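Local atomic coordinates of nisin biosynthesis protein NisC (Lactococcus lactis subsp. lactis, PDB entry 2G0D), a protein that cyclises the nisin precursor peptide with the help of a bound zinc ion, adding cysteine thiols to dehydrated serine and threonine residues to form thioether rings. Residues 87-92 against 104-109; 218-223 against 403-408; 41-46 against 378-383; 92-97 against 391-396. All blocks are in the same frame, centred on the assembly; numbering follows the deposited sequence.

Interaction 1 (87-92 against 104-109); sequences GIALSI and NLLDSL
Ala-89 and Leu-106 meet where segments 87-92 and 104-109 run roughly antiparallel, with 152° between their N-to-C directions and their axes 9.8 Å apart at closest approach. The contact illustrates how a small residue lets larger ones close in. The methyl of Ala-89 is touched by two leucine branches, its CB lying 3.8 Å from CD2 of Leu-106 and equally far from CD1 of Leu-109. The same Leu-106 CD2 reaches over the backbone to within 3.4 Å of Ala-89 O. One turn further on, Ile-92 holds CG1 between its backbone N and carbonyl carbon (chi1 69°), which carries the ethyl branch across toward the partner helix. There its CD1 presses on CD2 of Leu-105 at 3.5 Å, a tight fit for two methyls whose chains cross at about a right angle. The Ile-92 and Leu-106 side chains slide past each other in opposite directions, CG1 of the former 3.7 Å from CD2 of the latter. Ile-88 adds a lighter touch through CG2 on Leu-109. No hydrogen bond spans the interface; the buried hydroxyl of Ser-91 instead donates to Ile-88 O in its own segment, at 2.7 Å from OG. Helices 85-92 and 100-122 form a helical hairpin of the alpha toroid, packed by helix 53-74 through Ile-64 and Ile-67 and by Tyr-146 of helix 140-147.

Interaction 2 (218-223 against 403-408); sequences AHIKGY and DDFLKG
Ile-220 meets Phe-405 because its CG1 stands between the backbone N and the carbonyl carbon (chi1 67°), while bends at chi2 and chi3 curl Lys-221 round to Asp-404. The isoleucine lies over the centre of the phenylalanine ring in a CH-pi contact, with CG1 3.9 Å from the ring centroid and only 10° off its normal. CG2 rests near the rim, 3.6 Å from Phe-405 CE2, and CD1 runs on to the backbone of the same residue. Beside this apolar patch Lys-221 NZ forms a salt bridge with Asp-404 OD2 at 2.7 Å, meeting the oxygen almost head-on. Tyr-217 OH is a second partner of that carboxylate oxygen. One water, 2.9 Å from Lys-221 NZ, links it to Gly-408 O, and another water lies among NZ, Gly-408 O and Asp-404 O. Helix 208-221 ends here in a Schellman motif at Gly-222. Ile-220 O and Gly-408 O come within 3.1 Å of each other, two acceptors with no hydrogen bond between them; water donating to Gly-408 O probably eases their repulsion. The packing of Ile-220 on Phe-405 supplies much of the contact, and the salt bridge and waters complement it in holding the C-terminal loop.

Interaction 3 (41-46 against 378-383); sequences ILMLAE and GCILVL
Met-43 and Leu-381 touch where the alpha toroid closes on itself: helix 37-45, near the start of the chain, lies against helix 376-387, the last helix of the protein. The short segments run nearly parallel, 27° apart in direction with their axes 9.3 Å apart, and residues more than 330 positions distant in sequence become neighbours. Leu-381 is the central side chain of the contact. Its CG sits 3.8 Å from Met-43 CA, and from there the two methyls spread along the opposing helix: CD1 over the backbone of Met-43 and, more loosely, Leu-42 CB, CD2 toward both Leu-42 O and the CG of Glu-46, the latter at 3.5 Å. With chi1 at -93° the leucine departs from a staggered arrangement, which suggests a slightly strained fit in this buried setting. Through that CG, Glu-46 lends its aliphatic part to the leucine, crossing it at about a right angle, and turns its carboxylate elsewhere. OE1 pairs with Lys-385 and the backbone N of Phe-392, while OE2 bonds to Thr-393 OG1, which ties the end of segment 41-46, and through Lys-385 helix 376-387, to the loop that follows. Ile-11 of helix 3-20 packs on Met-43 and Ile-380 together. The thioether chain of Met-43 starts out trans to its own nitrogen (chi1 168°), which brings CG to 3.8 Å from Ile-380 CG2. Past that point the sulfur spans two branches of the isoleucine, SD lying 3.9 Å from CG2 and 4.0 Å from CD1 of Ile-380.

Interaction 4 (92-97 against 391-396); sequences ILHLRE and NFTYWR
A single water joins His-94 to Tyr-394: it accepts from the backbone N of Tyr-394 at 2.9 Å and is hydrogen-bonded to ND1 of His-94 at the same distance. Around this bridge the two loops pack by face contacts. Thr-393 lies beside the imidazole and points the same way, its CG2 over one ring face, 4.0 Å from the ring centroid. That methyl is the branch placed opposite the carbonyl carbon; with OG1 between the backbone N and the carbonyl carbon (chi1 69°), the hydroxyl reaches forward to Trp-395 N, which donates to it at 3.2 Å in an ST turn; Glu-46 is its other partner. Phe-392 O comes close to the start of the histidine side chain, 3.2 Å from His-94 CB. Next to it Leu-93 leans on the ring of Tyr-394 in a second CH-pi contact, with CD2 4.2 Å from the centroid and 26° off the normal. His-94 N instead lies near the plane of that tyrosine ring, at its edge. The contact joins the loop between helices 85-92 and 100-122 to the one after helix 376-387, with Ala-45 of helix 37-45 packed against His-94 and Thr-393 and Leu-149 against Leu-93 and Tyr-394.

Interactions 1 and 3 are buried helix pairings without a hydrogen bond across them, one antiparallel between consecutive helices, the other nearly parallel between helices from early and late in the chain. Interactions 2 and 4 lie at the surface: interaction 4 joins two loops, interaction 2 a helix end and a loop. The C-terminal loop serves both, and Asp-403 of interaction 2 pairs with Arg-396 of interaction 4. Interaction 4 also connects the buried pair: it shares Ile-92 with interaction 1, gains the Arg-96 to Asp-107 salt bridge, and meets interaction 3 at the carboxylate of Glu-46. The buried pairs rely on apolar packing across their interfaces, while the surface pairs add water, and in interaction 2 charge, to CH-pi packing.

Interaction 1 (87-92 against 104-109)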
loop_
_atom_site.group_PDB
_atom_site.type_symbol
_atom_site.label_atom_id
_atom_site.label_comp_id
_atom_site.label_asym_id
_atom_site.label_seq_id
_atom_site.Cartn_x
_atom_site.Cartn_y
_atom_site.Cartn_z
ATOM N N GLY A 87 -6.224 -9.098 0.280
ATOM C CA GLY A 87 -6.256 -8.563 -1.107
ATOM C C GLY A 87 -7.441 -9.073 -1.919
ATOM O O GLY A 87 -8.059 -8.325 -2.681
ATOM N N ILE A 88 -7.769 -10.351 -1.762
ATOM C CA ILE A 88 -8.932 -10.920 -2.429
ATOM C C ILE A 88 -10.216 -10.280 -1.911
ATOM O O ILE A 88 -11.087 -9.879 -2.707
ATOM C CB ILE A 88 -9.001 -12.465 -2.268
ATOM C CG1 ILE A 88 -7.733 -13.125 -2.834
ATOM C CG2 ILE A 88 -10.255 -13.007 -2.948
ATOM C CD1 ILE A 88 -7.572 -14.621 -2.487
ATOM N N ALA A 89 -10.332 -10.168 -0.582
ATOM C CA ALA A 89 -11.485 -9.497 0.032
ATOM C C ALA A 89 -11.598 -8.032 -0.375
ATOM O O ALA A 89 -12.702 -7.569 -0.671
ATOM C CB ALA A 89 -11.469 -9.645 1.551
ATOM N N LEU A 90 -10.485 -7.291 -0.366
ATOM C CA LEU A 90 -10.520 -5.905 -0.830
ATOM C C LEU A 90 -11.074 -5.798 -2.248
ATOM O O LEU A 90 -11.884 -4.884 -2.542
ATOM C CB LEU A 90 -9.119 -5.246 -0.787
ATOM C CG LEU A 90 -9.066 -3.735 -1.118
ATOM C CD1 LEU A 90 -9.718 -2.937 -0.014
ATOM C CD2 LEU A 90 -7.647 -3.298 -1.335
ATOM N N SER A 91 -10.653 -6.725 -3.128
ATOM C CA SER A 91 -11.028 -6.653 -4.541
ATOM C C SER A 91 -12.551 -6.802 -4.794
ATOM O O SER A 91 -13.074 -6.336 -5.839
ATOM C CB SER A 91 -10.206 -7.635 -5.376
ATOM O OG SER A 91 -10.627 -8.993 -5.211
ATOM N N ILE A 92 -13.272 -7.411 -3.834
ATOM C CA ILE A 92 -14.729 -7.599 -3.979
ATOM C C ILE A 92 -15.566 -6.891 -2.905
ATOM O O ILE A 92 -16.791 -6.988 -2.884
ATOM C CB ILE A 92 -15.122 -9.110 -4.033
ATOM C CG1 ILE A 92 -14.886 -9.779 -2.665
ATOM C CG2 ILE A 92 -14.358 -9.848 -5.146
ATOM C CD1 ILE A 92 -15.273 -11.261 -2.621
ATOM N N ASN A 104 -21.232 -13.830 1.595
ATOM C CA ASN A 104 -20.817 -15.141 2.099
ATOM C C ASN A 104 -19.323 -15.346 1.926
ATOM O O ASN A 104 -18.645 -15.745 2.857
ATOM C CB ASN A 104 -21.592 -16.287 1.425
ATOM C CG ASN A 104 -22.991 -16.473 2.003
ATOM O OD1 ASN A 104 -23.360 -15.864 3.019
ATOM N ND2 ASN A 104 -23.781 -17.320 1.352
ATOM N N LEU A 105 -18.813 -15.028 0.738
ATOM C CA LEU A 105 -17.380 -15.103 0.469
ATOM C C LEU A 105 -16.569 -14.166 1.368
ATOM O O LEU A 105 -15.549 -14.569 1.917
ATOM C CB LEU A 105 -17.092 -14.823 -1.012
ATOM C CG LEU A 105 -15.634 -14.930 -1.497
ATOM C CD1 LEU A 105 -14.983 -16.299 -1.098
ATOM C CD2 LEU A 105 -15.542 -14.701 -3.001
ATOM N N LEU A 106 -17.014 -12.921 1.516
ATOM C CA LEU A 106 -16.291 -11.937 2.345
ATOM C C LEU A 106 -16.212 -12.374 3.827
ATOM O O LEU A 106 -15.161 -12.249 4.448
ATOM C CB LEU A 106 -16.914 -10.539 2.209
ATOM C CG LEU A 106 -16.595 -9.802 0.888
ATOM C CD1 LEU A 106 -17.582 -8.667 0.578
ATOM C CD2 LEU A 106 -15.164 -9.243 0.942
ATOM N N ASP A 107 -17.318 -12.899 4.364
ATOM C CA ASP A 107 -17.365 -13.429 5.736
ATOM C C ASP A 107 -16.357 -14.552 5.980
ATOM O O ASP A 107 -15.669 -14.552 6.997
ATOM C CB ASP A 107 -18.785 -13.906 6.096
ATOM C CG ASP A 107 -19.755 -12.755 6.301
ATOM O OD1 ASP A 107 -19.301 -11.591 6.446
ATOM O OD2 ASP A 107 -20.976 -13.005 6.306
ATOM N N SER A 108 -16.275 -15.491 5.037
ATOM C CA SER A 108 -15.267 -16.555 5.060
ATOM C C SER A 108 -13.864 -15.995 5.065
ATOM O O SER A 108 -13.016 -16.404 5.864
ATOM C CB SER A 108 -15.407 -17.459 3.842
ATOM O OG SER A 108 -16.710 -17.972 3.789
ATOM N N LEU A 109 -13.619 -15.074 4.148
ATOM C CA LEU A 109 -12.309 -14.423 4.064
ATOM C C LEU A 109 -11.955 -13.743 5.377
ATOM O O LEU A 109 -10.860 -13.915 5.873
ATOM C CB LEU A 109 -12.250 -13.454 2.875
ATOM C CG LEU A 109 -12.268 -14.124 1.501
ATOM C CD1 LEU A 109 -12.621 -13.134 0.421
ATOM C CD2 LEU A 109 -10.943 -14.828 1.205
#

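Interaction 2 (218-223 against 403-408)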
loop_
_atom_site.group_PDB
_atom_site.type_symbol
_atom_site.label_atom_id
_atom_site.label_comp_id
_atom_site.label_asym_id
_atom_site.label_seq_id
_atom_site.Cartn_x
_atom_site.Cartn_y
_atom_site.Cartn_z
ATOM N N ALA A 218 -5.778 4.218 11.844
ATOM C CA ALA A 218 -6.479 3.587 12.989
ATOM C C ALA A 218 -7.012 4.600 14.002
ATOM O O ALA A 218 -8.173 4.526 14.365
ATOM C CB ALA A 218 -5.574 2.547 13.696
ATOM N N HIS A 219 -6.184 5.561 14.435
ATOM C CA HIS A 219 -6.658 6.640 15.312
ATOM C C HIS A 219 -7.875 7.414 14.774
ATOM O O HIS A 219 -8.855 7.572 15.488
ATOM C CB HIS A 219 -5.548 7.622 15.689
ATOM C CG HIS A 219 -6.026 8.752 16.555
ATOM N ND1 HIS A 219 -6.082 10.060 16.115
ATOM C CD2 HIS A 219 -6.504 8.764 17.824
ATOM C CE1 HIS A 219 -6.544 10.830 17.087
ATOM N NE2 HIS A 219 -6.808 10.066 18.132
ATOM N N ILE A 220 -7.825 7.888 13.524
ATOM C CA ILE A 220 -8.969 8.619 12.977
ATOM C C ILE A 220 -10.195 7.713 12.832
ATOM O O ILE A 220 -11.331 8.193 12.883
ATOM C CB ILE A 220 -8.669 9.390 11.630
ATOM C CG1 ILE A 220 -8.376 8.436 10.466
ATOM C CG2 ILE A 220 -7.618 10.486 11.819
ATOM C CD1 ILE A 220 -9.611 8.162 9.624
ATOM N N LYS A 221 -9.972 6.407 12.676
ATOM C CA LYS A 221 -11.084 5.460 12.586
ATOM C C LYS A 221 -11.761 5.179 13.942
ATOM O O LYS A 221 -12.868 4.634 13.978
ATOM C CB LYS A 221 -10.651 4.171 11.895
ATOM C CG LYS A 221 -10.379 4.320 10.375
ATOM C CD LYS A 221 -11.600 4.956 9.655
ATOM C CE LYS A 221 -12.120 4.072 8.603
ATOM N NZ LYS A 221 -13.409 4.550 8.044
ATOM N N GLY A 222 -11.091 5.561 15.033
ATOM C CA GLY A 222 -11.626 5.417 16.399
ATOM C C GLY A 222 -10.858 4.399 17.232
ATOM O O GLY A 222 -11.236 4.100 18.357
ATOM N N TYR A 223 -9.770 3.879 16.662
ATOM C CA TYR A 223 -8.956 2.832 17.284
ATOM C C TYR A 223 -7.549 3.338 17.608
ATOM O O TYR A 223 -6.648 3.336 16.744
ATOM C CB TYR A 223 -8.882 1.597 16.354
ATOM C CG TYR A 223 -10.237 1.030 15.957
ATOM C CD1 TYR A 223 -10.861 0.021 16.721
ATOM C CD2 TYR A 223 -10.900 1.507 14.831
ATOM C CE1 TYR A 223 -12.114 -0.492 16.342
ATOM C CE2 TYR A 223 -12.140 0.999 14.447
ATOM C CZ TYR A 223 -12.741 0.008 15.196
ATOM O OH TYR A 223 -13.980 -0.449 14.790
ATOM N N ASP A 403 -9.157 8.028 1.344
ATOM C CA ASP A 403 -10.096 9.052 0.893
ATOM C C ASP A 403 -11.042 9.465 1.996
ATOM O O ASP A 403 -11.568 10.584 1.960
ATOM C CB ASP A 403 -10.952 8.578 -0.293
ATOM C CG ASP A 403 -10.176 8.504 -1.608
ATOM O OD1 ASP A 403 -8.946 8.821 -1.643
ATOM O OD2 ASP A 403 -10.809 8.085 -2.610
ATOM N N ASP A 404 -11.233 8.578 2.975
ATOM C CA ASP A 404 -12.120 8.816 4.137
ATOM C C ASP A 404 -11.416 9.352 5.379
ATOM O O ASP A 404 -12.036 9.444 6.449
ATOM C CB ASP A 404 -12.850 7.518 4.512
ATOM C CG ASP A 404 -11.885 6.406 4.974
ATOM O OD1 ASP A 404 -10.691 6.400 4.571
ATOM O OD2 ASP A 404 -12.327 5.511 5.727
ATOM N N PHE A 405 -10.146 9.726 5.237
ATOM C CA PHE A 405 -9.324 10.104 6.363
ATOM C C PHE A 405 -9.962 11.233 7.199
ATOM O O PHE A 405 -9.723 11.326 8.404
ATOM C CB PHE A 405 -7.902 10.526 5.909
ATOM C CG PHE A 405 -6.864 10.395 6.999
ATOM C CD1 PHE A 405 -6.176 9.191 7.185
ATOM C CD2 PHE A 405 -6.593 11.459 7.865
ATOM C CE1 PHE A 405 -5.228 9.037 8.236
ATOM C CE2 PHE A 405 -5.654 11.315 8.900
ATOM C CZ PHE A 405 -4.985 10.088 9.091
ATOM N N LEU A 406 -10.741 12.094 6.552
ATOM C CA LEU A 406 -11.331 13.246 7.237
ATOM C C LEU A 406 -12.837 13.125 7.309
ATOM O O LEU A 406 -13.520 14.103 7.565
ATOM C CB LEU A 406 -10.911 14.573 6.582
ATOM C CG LEU A 406 -9.407 14.880 6.625
ATOM C CD1 LEU A 406 -9.019 15.932 5.543
ATOM C CD2 LEU A 406 -8.956 15.312 8.030
ATOM N N LYS A 407 -13.353 11.920 7.066
ATOM C CA LYS A 407 -14.792 11.676 7.204
ATOM C C LYS A 407 -15.151 11.280 8.629
ATOM O O LYS A 407 -16.332 11.252 8.997
ATOM C CB LYS A 407 -15.264 10.602 6.220
ATOM C CG LYS A 407 -15.103 10.972 4.745
ATOM C CD LYS A 407 -15.685 12.324 4.428
ATOM C CE LYS A 407 -15.420 12.671 2.976
ATOM N NZ LYS A 407 -16.076 13.941 2.620
ATOM N N GLY A 408 -14.134 10.979 9.433
ATOM C CA GLY A 408 -14.343 10.738 10.865
ATOM C C GLY A 408 -14.436 9.267 11.234
ATOM O O GLY A 408 -13.604 8.432 10.775
HETATM O O HOH W 1 -13.315 7.813 8.119
HETATM O O HOH W 2 -15.226 5.736 9.965
#

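Interaction 3 (41-46 against 378-383)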
loop_
_atom_site.group_PDB
_atom_site.type_symbol
_atom_site.label_atom_id
_atom_site.label_comp_id
_atom_site.label_asym_id
_atom_site.label_seq_id
_atom_site.Cartn_x
_atom_site.Cartn_y
_atom_site.Cartn_z
ATOM N N ILE A 41 -9.953 -7.584 -11.240
ATOM C CA ILE A 41 -11.303 -7.325 -10.760
ATOM C C ILE A 41 -11.442 -5.850 -10.365
ATOM O O ILE A 41 -12.427 -5.225 -10.730
ATOM C CB ILE A 41 -11.652 -8.250 -9.545
ATOM C CG1 ILE A 41 -11.832 -9.713 -10.015
ATOM C CG2 ILE A 41 -12.890 -7.766 -8.815
ATOM C CD1 ILE A 41 -11.737 -10.774 -8.870
ATOM N N LEU A 42 -10.454 -5.291 -9.651
ATOM C CA LEU A 42 -10.506 -3.852 -9.262
ATOM C C LEU A 42 -10.523 -2.899 -10.439
ATOM O O LEU A 42 -11.350 -1.987 -10.490
ATOM C CB LEU A 42 -9.411 -3.462 -8.268
ATOM C CG LEU A 42 -9.644 -4.073 -6.879
ATOM C CD1 LEU A 42 -8.404 -3.981 -6.005
ATOM C CD2 LEU A 42 -10.851 -3.392 -6.186
ATOM N N MET A 43 -9.649 -3.144 -11.407
ATOM C CA MET A 43 -9.570 -2.302 -12.594
ATOM C C MET A 43 -10.888 -2.300 -13.373
ATOM O O MET A 43 -11.352 -1.255 -13.786
ATOM C CB MET A 43 -8.428 -2.745 -13.499
ATOM C CG MET A 43 -8.503 -2.082 -14.892
ATOM S SD MET A 43 -7.609 -2.958 -16.167
ATOM C CE MET A 43 -8.671 -4.360 -16.416
ATOM N N LEU A 44 -11.474 -3.473 -13.565
ATOM C CA LEU A 44 -12.713 -3.628 -14.345
ATOM C C LEU A 44 -13.907 -3.033 -13.610
ATOM O O LEU A 44 -14.799 -2.449 -14.228
ATOM C CB LEU A 44 -12.990 -5.114 -14.638
ATOM C CG LEU A 44 -12.169 -5.883 -15.681
ATOM C CD1 LEU A 44 -12.564 -7.367 -15.703
ATOM C CD2 LEU A 44 -12.328 -5.301 -17.063
ATOM N N ALA A 45 -13.900 -3.193 -12.283
ATOM C CA ALA A 45 -14.996 -2.748 -11.433
ATOM C C ALA A 45 -15.099 -1.249 -11.437
ATOM O O ALA A 45 -16.183 -0.699 -11.371
ATOM C CB ALA A 45 -14.825 -3.276 -10.019
ATOM N N GLU A 46 -13.951 -0.593 -11.523
ATOM C CA GLU A 46 -13.875 0.852 -11.632
ATOM C C GLU A 46 -14.335 1.421 -12.971
ATOM O O GLU A 46 -14.302 2.635 -13.177
ATOM C CB GLU A 46 -12.447 1.309 -11.385
ATOM C CG GLU A 46 -12.063 1.330 -9.939
ATOM C CD GLU A 46 -12.933 2.230 -9.066
ATOM O OE1 GLU A 46 -13.796 2.964 -9.610
ATOM O OE2 GLU A 46 -12.740 2.180 -7.823
ATOM N N GLY A 378 -2.689 -1.403 -13.020
ATOM C CA GLY A 378 -2.542 -0.382 -11.988
ATOM C C GLY A 378 -2.565 1.006 -12.599
ATOM O O GLY A 378 -3.223 1.921 -12.081
ATOM N N CYS A 379 -1.824 1.155 -13.698
ATOM C CA CYS A 379 -1.766 2.402 -14.450
ATOM C C CYS A 379 -3.163 2.811 -14.964
ATOM O O CYS A 379 -3.555 3.971 -14.859
ATOM C CB CYS A 379 -0.780 2.242 -15.612
ATOM S SG CYS A 379 -0.500 3.704 -16.617
ATOM N N ILE A 380 -3.891 1.855 -15.527
ATOM C CA ILE A 380 -5.258 2.068 -16.010
ATOM C C ILE A 380 -6.164 2.527 -14.864
ATOM O O ILE A 380 -6.983 3.415 -15.059
ATOM C CB ILE A 380 -5.833 0.796 -16.706
ATOM C CG1 ILE A 380 -5.096 0.567 -18.025
ATOM C CG2 ILE A 380 -7.341 0.904 -16.932
ATOM C CD1 ILE A 380 -5.235 -0.848 -18.626
ATOM N N LEU A 381 -6.015 1.924 -13.684
ATOM C CA LEU A 381 -6.786 2.363 -12.523
ATOM C C LEU A 381 -6.570 3.841 -12.235
ATOM O O LEU A 381 -7.535 4.578 -12.045
ATOM C CB LEU A 381 -6.449 1.545 -11.267
ATOM C CG LEU A 381 -7.359 0.325 -11.036
ATOM C CD1 LEU A 381 -6.618 -0.738 -10.210
ATOM C CD2 LEU A 381 -8.639 0.741 -10.349
ATOM N N VAL A 382 -5.306 4.259 -12.178
ATOM C CA VAL A 382 -4.957 5.662 -11.971
ATOM C C VAL A 382 -5.638 6.525 -13.024
ATOM O O VAL A 382 -6.321 7.498 -12.687
ATOM C CB VAL A 382 -3.419 5.895 -12.000
ATOM C CG1 VAL A 382 -3.074 7.371 -11.791
ATOM C CG2 VAL A 382 -2.690 5.055 -10.927
ATOM N N LEU A 383 -5.457 6.169 -14.299
ATOM C CA LEU A 383 -5.934 6.995 -15.401
ATOM C C LEU A 383 -7.440 7.031 -15.359
ATOM O O LEU A 383 -8.041 8.036 -15.663
ATOM C CB LEU A 383 -5.450 6.432 -16.763
ATOM C CG LEU A 383 -3.968 6.657 -17.144
ATOM C CD1 LEU A 383 -3.545 5.732 -18.284
ATOM C CD2 LEU A 383 -3.844 8.106 -17.601
#

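Interaction 4 (92-97 against 391-396)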
loop_
_atom_site.group_PDB
_atom_site.type_symbol
_atom_site.label_atom_id
_atom_site.label_comp_id
_atom_site.label_asym_id
_atom_site.label_seq_id
_atom_site.Cartn_x
_atom_site.Cartn_y
_atom_site.Cartn_z
ATOM N N ILE A 92 -13.272 -7.411 -3.834
ATOM C CA ILE A 92 -14.729 -7.599 -3.979
ATOM C C ILE A 92 -15.566 -6.891 -2.905
ATOM O O ILE A 92 -16.791 -6.988 -2.884
ATOM C CB ILE A 92 -15.122 -9.110 -4.033
ATOM C CG1 ILE A 92 -14.886 -9.779 -2.665
ATOM C CG2 ILE A 92 -14.358 -9.848 -5.146
ATOM C CD1 ILE A 92 -15.273 -11.261 -2.621
ATOM N N LEU A 93 -14.907 -6.190 -1.999
ATOM C CA LEU A 93 -15.596 -5.574 -0.847
ATOM C C LEU A 93 -16.822 -4.719 -1.243
ATOM O O LEU A 93 -17.871 -4.813 -0.598
ATOM C CB LEU A 93 -14.606 -4.762 0.013
ATOM C CG LEU A 93 -15.202 -4.115 1.268
ATOM C CD1 LEU A 93 -15.814 -5.157 2.207
ATOM C CD2 LEU A 93 -14.164 -3.312 1.991
ATOM N N HIS A 94 -16.701 -3.924 -2.311
ATOM C CA HIS A 94 -17.810 -3.056 -2.806
ATOM C C HIS A 94 -19.061 -3.816 -3.265
ATOM O O HIS A 94 -20.128 -3.229 -3.424
ATOM C CB HIS A 94 -17.328 -2.217 -3.971
ATOM C CG HIS A 94 -16.913 -3.038 -5.143
ATOM N ND1 HIS A 94 -15.736 -3.749 -5.157
ATOM C CD2 HIS A 94 -17.527 -3.285 -6.323
ATOM C CE1 HIS A 94 -15.635 -4.396 -6.302
ATOM N NE2 HIS A 94 -16.712 -4.139 -7.024
ATOM N N LEU A 95 -18.927 -5.125 -3.438
ATOM C CA LEU A 95 -20.024 -5.969 -3.890
ATOM C C LEU A 95 -20.789 -6.641 -2.736
ATOM O O LEU A 95 -21.792 -7.313 -2.975
ATOM C CB LEU A 95 -19.484 -7.021 -4.832
ATOM C CG LEU A 95 -18.948 -6.558 -6.202
ATOM C CD1 LEU A 95 -18.163 -7.674 -6.896
ATOM C CD2 LEU A 95 -20.089 -6.087 -7.095
ATOM N N ARG A 96 -20.299 -6.437 -1.507
ATOM C CA ARG A 96 -20.861 -7.012 -0.285
ATOM C C ARG A 96 -22.390 -7.062 -0.241
ATOM O O ARG A 96 -22.965 -8.127 -0.011
ATOM C CB ARG A 96 -20.309 -6.321 0.978
ATOM C CG ARG A 96 -20.730 -7.052 2.274
ATOM C CD ARG A 96 -19.944 -6.676 3.545
ATOM N NE ARG A 96 -20.530 -7.359 4.710
ATOM C CZ ARG A 96 -20.153 -8.548 5.192
ATOM N NH1 ARG A 96 -19.138 -9.230 4.652
ATOM N NH2 ARG A 96 -20.808 -9.072 6.234
ATOM N N GLU A 97 -23.039 -5.927 -0.486
ATOM C CA GLU A 97 -24.491 -5.850 -0.324
ATOM C C GLU A 97 -25.270 -6.128 -1.612
ATOM O O GLU A 97 -26.495 -6.012 -1.630
ATOM C CB GLU A 97 -24.895 -4.499 0.283
ATOM C CG GLU A 97 -24.127 -4.127 1.569
ATOM C CD GLU A 97 -24.556 -4.950 2.784
ATOM O OE1 GLU A 97 -25.607 -5.622 2.713
ATOM O OE2 GLU A 97 -23.843 -4.925 3.817
ATOM N N ASN A 391 -15.003 6.568 -7.143
ATOM C CA ASN A 391 -14.424 5.234 -6.957
ATOM C C ASN A 391 -15.502 4.268 -6.597
ATOM O O ASN A 391 -16.135 4.399 -5.540
ATOM C CB ASN A 391 -13.332 5.211 -5.866
ATOM C CG ASN A 391 -12.023 5.789 -6.344
ATOM O OD1 ASN A 391 -10.975 5.189 -6.141
ATOM N ND2 ASN A 391 -12.077 6.938 -7.030
ATOM N N PHE A 392 -15.718 3.307 -7.488
ATOM C CA PHE A 392 -16.649 2.228 -7.246
ATOM C C PHE A 392 -16.071 1.183 -6.258
ATOM O O PHE A 392 -16.833 0.449 -5.632
ATOM C CB PHE A 392 -17.012 1.564 -8.577
ATOM C CG PHE A 392 -17.691 2.491 -9.551
ATOM C CD1 PHE A 392 -19.031 2.855 -9.371
ATOM C CD2 PHE A 392 -16.991 3.016 -10.644
ATOM C CE1 PHE A 392 -19.662 3.727 -10.270
ATOM C CE2 PHE A 392 -17.605 3.879 -11.549
ATOM C CZ PHE A 392 -18.947 4.242 -11.364
ATOM N N THR A 393 -14.737 1.152 -6.110
ATOM C CA THR A 393 -14.069 0.109 -5.329
ATOM C C THR A 393 -13.230 0.730 -4.236
ATOM O O THR A 393 -13.057 1.949 -4.208
ATOM C CB THR A 393 -13.086 -0.735 -6.206
ATOM O OG1 THR A 393 -11.957 0.067 -6.583
ATOM C CG2 THR A 393 -13.766 -1.275 -7.480
ATOM N N TYR A 394 -12.645 -0.118 -3.381
ATOM C CA TYR A 394 -11.699 0.354 -2.370
ATOM C C TYR A 394 -10.243 0.137 -2.757
ATOM O O TYR A 394 -9.387 -0.031 -1.880
ATOM C CB TYR A 394 -12.005 -0.266 -0.980
ATOM C CG TYR A 394 -13.385 0.081 -0.448
ATOM C CD1 TYR A 394 -13.580 1.189 0.369
ATOM C CD2 TYR A 394 -14.492 -0.684 -0.800
ATOM C CE1 TYR A 394 -14.869 1.528 0.850
ATOM C CE2 TYR A 394 -15.780 -0.364 -0.356
ATOM C CZ TYR A 394 -15.961 0.738 0.473
ATOM O OH TYR A 394 -17.239 1.012 0.931
ATOM N N TRP A 395 -9.942 0.137 -4.050
ATOM C CA TRP A 395 -8.569 -0.169 -4.513
ATOM C C TRP A 395 -7.483 0.668 -3.849
ATOM O O TRP A 395 -6.383 0.166 -3.585
ATOM C CB TRP A 395 -8.423 -0.049 -6.041
ATOM C CG TRP A 395 -8.469 1.362 -6.615
ATOM C CD1 TRP A 395 -9.599 2.126 -6.840
ATOM C CD2 TRP A 395 -7.358 2.140 -7.100
ATOM N NE1 TRP A 395 -9.245 3.318 -7.417
ATOM C CE2 TRP A 395 -7.887 3.361 -7.587
ATOM C CE3 TRP A 395 -5.962 1.925 -7.172
ATOM C CZ2 TRP A 395 -7.075 4.372 -8.136
ATOM C CZ3 TRP A 395 -5.159 2.929 -7.722
ATOM C CH2 TRP A 395 -5.719 4.143 -8.187
ATOM N N ARG A 396 -7.785 1.942 -3.598
ATOM C CA ARG A 396 -6.824 2.890 -2.984
ATOM C C ARG A 396 -6.316 2.507 -1.602
ATOM O O ARG A 396 -5.208 2.908 -1.207
ATOM C CB ARG A 396 -7.429 4.311 -2.928
ATOM C CG ARG A 396 -7.309 5.059 -4.241
ATOM C CD ARG A 396 -8.165 6.370 -4.268
ATOM N NE ARG A 396 -8.015 7.047 -5.571
ATOM C CZ ARG A 396 -8.811 7.997 -6.065
ATOM N NH1 ARG A 396 -8.528 8.485 -7.276
ATOM N NH2 ARG A 396 -9.884 8.457 -5.386
HETATM O O HOH W 3 -13.380 -2.888 -3.613
#